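Long-range contact in beta-N-acetylhexosaminidase (Streptomyces plicatus, PDB 1JAK), which hydrolyses terminal non-reducing beta-linked N-acetylhexosamine residues from glycans as a family 20 glycoside hydrolase, probably by substrate-assisted catalysis: residues Q457-V469 with P494-S506. Residues are numbered along the deposited sequence; the frame is centred on the assembly and turned at random.
Sequences QLDYMAFPRLPGV and PYWEAAGIDFYRS
Phe463 turns its ring edge onto the indole face of Trp496 in a T-shaped pair, with planes at 72° and CD2 of Phe463 3.5 Å from CZ2 of Trp496. The contact lies in the outer helical layer of the family 20 alpha/beta barrel, where the break between helices 455-462 and 465-474, which follow strand 440-447, meets the C-terminal tail. Ile501 CG2 covers one face of the Phe463 ring in a CH-pi contact, 3.8 Å from the centroid; it gets there by standing anti to its own backbone N. The cis peptide before Pro464 lies at the break, and Pro464 CB packs 3.7 Å from CZ3 of Trp496, while Pro467 CG meets the indole edge. Replacing Trp496 by an alanine would probably leave a gap beside the Phe463 edge and Pro464 CB and let the phenyl ring turn more freely. Within the tail, a Schellman motif at Gly500 ends helix 493-499 and releases an extended run past this break. Here Tyr504 N gives a nearly straight hydrogen bond (173°) to Phe463 O, approaching from above the carbonyl plane. Farther out, the Tyr460 ring lies alongside the Asp502 carboxylate, CD1 3.5 Å from OD2. At the polar edge Asp459 OD2 forms salt bridges with Arg178 and Arg182, and lies 2.7 Å from a water that accepts a hydrogen bond from the N-H of Asp502.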
# COMPACT_ATOMS: atom_id res chain seq x y z
N GLN A 457 -15.04 -2.08 -7.44
CA GLN A 457 -15.47 -1.34 -6.25
C GLN A 457 -14.23 -0.90 -5.47
O GLN A 457 -14.22 0.18 -4.87
CB GLN A 457 -16.38 -2.21 -5.38
CG GLN A 457 -17.66 -2.63 -6.09
CD GLN A 457 -18.59 -3.42 -5.20
OE1 GLN A 457 -18.14 -4.22 -4.37
NE2 GLN A 457 -19.89 -3.23 -5.37
N LEU A 458 -13.20 -1.73 -5.47
CA LEU A 458 -11.96 -1.36 -4.79
C LEU A 458 -11.42 -0.10 -5.45
O LEU A 458 -10.99 0.83 -4.76
CB LEU A 458 -10.92 -2.48 -4.90
CG LEU A 458 -11.23 -3.81 -4.22
CD1 LEU A 458 -10.05 -4.75 -4.41
CD2 LEU A 458 -11.51 -3.59 -2.74
N ASP A 459 -11.44 -0.05 -6.78
CA ASP A 459 -10.93 1.12 -7.50
C ASP A 459 -11.70 2.39 -7.17
O ASP A 459 -11.10 3.44 -6.93
CB ASP A 459 -10.99 0.91 -9.03
CG ASP A 459 -9.94 -0.06 -9.54
OD1 ASP A 459 -8.86 -0.17 -8.92
OD2 ASP A 459 -10.19 -0.70 -10.59
N TYR A 460 -13.03 2.30 -7.17
CA TYR A 460 -13.86 3.47 -6.89
C TYR A 460 -13.59 4.10 -5.53
O TYR A 460 -13.67 5.33 -5.39
CB TYR A 460 -15.34 3.09 -7.01
CG TYR A 460 -16.27 4.25 -6.74
CD1 TYR A 460 -16.51 5.23 -7.71
CD2 TYR A 460 -16.90 4.39 -5.51
CE1 TYR A 460 -17.34 6.32 -7.45
CE2 TYR A 460 -17.73 5.46 -5.23
CZ TYR A 460 -17.95 6.42 -6.20
OH TYR A 460 -18.78 7.49 -5.92
N MET A 461 -13.27 3.28 -4.54
CA MET A 461 -13.00 3.79 -3.20
C MET A 461 -11.53 4.16 -3.01
O MET A 461 -11.19 5.04 -2.22
CB MET A 461 -13.43 2.77 -2.14
CG MET A 461 -14.94 2.53 -2.09
SD MET A 461 -15.92 4.05 -1.95
CE MET A 461 -15.57 4.56 -0.25
N ALA A 462 -10.64 3.49 -3.76
CA ALA A 462 -9.21 3.77 -3.65
C ALA A 462 -8.84 5.05 -4.41
O ALA A 462 -8.00 5.82 -3.95
CB ALA A 462 -8.40 2.59 -4.17
N PHE A 463 -9.46 5.26 -5.57
CA PHE A 463 -9.18 6.44 -6.38
C PHE A 463 -10.30 7.46 -6.24
O PHE A 463 -11.48 7.10 -6.27
CB PHE A 463 -9.02 6.04 -7.85
CG PHE A 463 -7.80 5.20 -8.13
CD1 PHE A 463 -7.81 3.83 -7.90
CD2 PHE A 463 -6.63 5.79 -8.61
CE1 PHE A 463 -6.68 3.05 -8.14
CE2 PHE A 463 -5.49 5.02 -8.85
CZ PHE A 463 -5.52 3.65 -8.62
N PRO A 464 -9.97 8.76 -6.23
CA PRO A 464 -8.65 9.40 -6.34
C PRO A 464 -7.82 9.71 -5.09
O PRO A 464 -6.86 10.47 -5.19
CB PRO A 464 -8.99 10.67 -7.09
CG PRO A 464 -10.25 11.09 -6.38
CD PRO A 464 -11.04 9.78 -6.23
N ARG A 465 -8.16 9.15 -3.94
CA ARG A 465 -7.39 9.45 -2.73
C ARG A 465 -6.06 8.71 -2.60
O ARG A 465 -5.14 9.19 -1.93
CB ARG A 465 -8.26 9.20 -1.49
CG ARG A 465 -9.44 10.16 -1.38
CD ARG A 465 -10.39 9.79 -0.23
NE ARG A 465 -11.00 8.48 -0.44
CZ ARG A 465 -12.01 8.00 0.28
NH1 ARG A 465 -12.54 8.72 1.26
NH2 ARG A 465 -12.49 6.79 0.02
N LEU A 466 -5.95 7.55 -3.24
CA LEU A 466 -4.73 6.75 -3.17
C LEU A 466 -3.44 7.50 -3.55
O LEU A 466 -2.44 7.40 -2.84
CB LEU A 466 -4.87 5.50 -4.06
CG LEU A 466 -3.72 4.49 -4.02
CD1 LEU A 466 -3.68 3.80 -2.66
CD2 LEU A 466 -3.93 3.46 -5.13
N PRO A 467 -3.44 8.24 -4.66
CA PRO A 467 -2.23 8.97 -5.05
C PRO A 467 -1.82 10.02 -4.01
O PRO A 467 -0.63 10.27 -3.80
CB PRO A 467 -2.61 9.62 -6.38
CG PRO A 467 -3.68 8.72 -6.92
CD PRO A 467 -4.49 8.39 -5.69
N GLY A 468 -2.81 10.63 -3.38
CA GLY A 468 -2.55 11.65 -2.38
C GLY A 468 -1.78 11.16 -1.18
O GLY A 468 -0.86 11.83 -0.70
N VAL A 469 -2.14 9.98 -0.67
CA VAL A 469 -1.45 9.44 0.49
C VAL A 469 -0.02 9.06 0.09
O VAL A 469 0.91 9.16 0.90
CB VAL A 469 -2.18 8.21 1.05
CG1 VAL A 469 -1.49 7.72 2.32
CG2 VAL A 469 -3.64 8.57 1.34
N PRO A 494 -7.80 11.36 -17.64
CA PRO A 494 -7.70 10.65 -18.92
C PRO A 494 -6.90 9.35 -18.84
O PRO A 494 -7.16 8.41 -19.60
CB PRO A 494 -7.07 11.69 -19.85
CG PRO A 494 -6.25 12.52 -18.92
CD PRO A 494 -7.17 12.69 -17.73
N TYR A 495 -5.93 9.29 -17.94
CA TYR A 495 -5.13 8.08 -17.77
C TYR A 495 -5.98 6.97 -17.16
O TYR A 495 -5.96 5.83 -17.63
CB TYR A 495 -3.92 8.35 -16.86
CG TYR A 495 -2.89 9.28 -17.45
CD1 TYR A 495 -3.11 10.66 -17.49
CD2 TYR A 495 -1.70 8.79 -17.99
CE1 TYR A 495 -2.17 11.53 -18.05
CE2 TYR A 495 -0.75 9.65 -18.56
CZ TYR A 495 -1.00 11.01 -18.58
OH TYR A 495 -0.08 11.87 -19.14
N TRP A 496 -6.74 7.31 -16.13
CA TRP A 496 -7.58 6.32 -15.48
C TRP A 496 -8.68 5.83 -16.41
O TRP A 496 -8.99 4.64 -16.44
CB TRP A 496 -8.16 6.89 -14.18
CG TRP A 496 -7.09 7.18 -13.17
CD1 TRP A 496 -5.87 6.57 -13.07
CD2 TRP A 496 -7.16 8.12 -12.08
NE1 TRP A 496 -5.18 7.06 -11.99
CE2 TRP A 496 -5.95 8.01 -11.37
CE3 TRP A 496 -8.13 9.03 -11.65
CZ2 TRP A 496 -5.67 8.79 -10.23
CZ3 TRP A 496 -7.86 9.81 -10.52
CH2 TRP A 496 -6.64 9.68 -9.83
N GLU A 497 -9.25 6.74 -17.19
CA GLU A 497 -10.29 6.38 -18.14
C GLU A 497 -9.73 5.40 -19.17
O GLU A 497 -10.34 4.37 -19.46
CB GLU A 497 -10.82 7.63 -18.85
CG GLU A 497 -11.69 8.51 -17.97
CD GLU A 497 -12.00 9.85 -18.61
OE1 GLU A 497 -11.97 9.94 -19.85
OE2 GLU A 497 -12.29 10.81 -17.86
N ALA A 498 -8.56 5.71 -19.70
CA ALA A 498 -7.91 4.86 -20.69
C ALA A 498 -7.51 3.51 -20.10
O ALA A 498 -7.52 2.49 -20.80
CB ALA A 498 -6.69 5.57 -21.27
N ALA A 499 -7.18 3.50 -18.81
CA ALA A 499 -6.77 2.28 -18.13
C ALA A 499 -7.93 1.45 -17.58
O ALA A 499 -7.74 0.33 -17.12
CB ALA A 499 -5.80 2.62 -16.99
N GLY A 500 -9.13 2.02 -17.62
CA GLY A 500 -10.29 1.30 -17.11
C GLY A 500 -10.35 1.32 -15.60
O GLY A 500 -10.89 0.40 -14.97
N ILE A 501 -9.78 2.36 -15.00
CA ILE A 501 -9.78 2.50 -13.55
C ILE A 501 -10.92 3.43 -13.13
O ILE A 501 -10.87 4.63 -13.39
CB ILE A 501 -8.44 3.07 -13.04
CG1 ILE A 501 -7.31 2.10 -13.37
CG2 ILE A 501 -8.52 3.34 -11.53
CD1 ILE A 501 -5.92 2.60 -12.99
N ASP A 502 -11.94 2.87 -12.49
CA ASP A 502 -13.04 3.70 -12.05
C ASP A 502 -12.57 4.53 -10.87
O ASP A 502 -11.73 4.09 -10.08
CB ASP A 502 -14.24 2.84 -11.66
CG ASP A 502 -15.51 3.65 -11.45
OD1 ASP A 502 -15.67 4.69 -12.13
OD2 ASP A 502 -16.35 3.24 -10.62
N PHE A 503 -13.09 5.75 -10.76
CA PHE A 503 -12.71 6.63 -9.67
C PHE A 503 -13.82 7.62 -9.39
O PHE A 503 -14.65 7.90 -10.26
CB PHE A 503 -11.42 7.40 -9.99
CG PHE A 503 -11.54 8.36 -11.15
CD1 PHE A 503 -11.52 7.90 -12.46
CD2 PHE A 503 -11.68 9.73 -10.92
CE1 PHE A 503 -11.63 8.80 -13.53
CE2 PHE A 503 -11.79 10.63 -11.98
CZ PHE A 503 -11.76 10.16 -13.29
N TYR A 504 -13.85 8.14 -8.17
CA TYR A 504 -14.84 9.11 -7.75
C TYR A 504 -14.47 10.48 -8.32
O TYR A 504 -13.40 11.01 -8.02
CB TYR A 504 -14.89 9.17 -6.23
CG TYR A 504 -15.64 10.35 -5.65
CD1 TYR A 504 -17.01 10.51 -5.89
CD2 TYR A 504 -14.99 11.28 -4.85
CE1 TYR A 504 -17.71 11.58 -5.33
CE2 TYR A 504 -15.69 12.36 -4.28
CZ TYR A 504 -17.05 12.49 -4.53
OH TYR A 504 -17.74 13.55 -3.97
N ARG A 505 -15.35 11.04 -9.14
CA ARG A 505 -15.10 12.35 -9.74
C ARG A 505 -15.47 13.46 -8.76
O ARG A 505 -16.49 14.14 -8.92
CB ARG A 505 -15.90 12.49 -11.04
CG ARG A 505 -15.40 11.60 -12.17
CD ARG A 505 -16.24 11.78 -13.42
NE ARG A 505 -16.24 13.17 -13.87
CZ ARG A 505 -15.28 13.72 -14.61
NH1 ARG A 505 -14.24 13.00 -15.01
NH2 ARG A 505 -15.37 15.00 -14.95
N SER A 506 -14.63 13.62 -7.75
CA SER A 506 -14.85 14.63 -6.72
C SER A 506 -15.04 16.03 -7.28
O SER A 506 -14.30 16.47 -8.14
CB SER A 506 -13.68 14.65 -5.75
OG SER A 506 -13.82 15.72 -4.83
O HOH W 1 -12.17 0.01 -12.27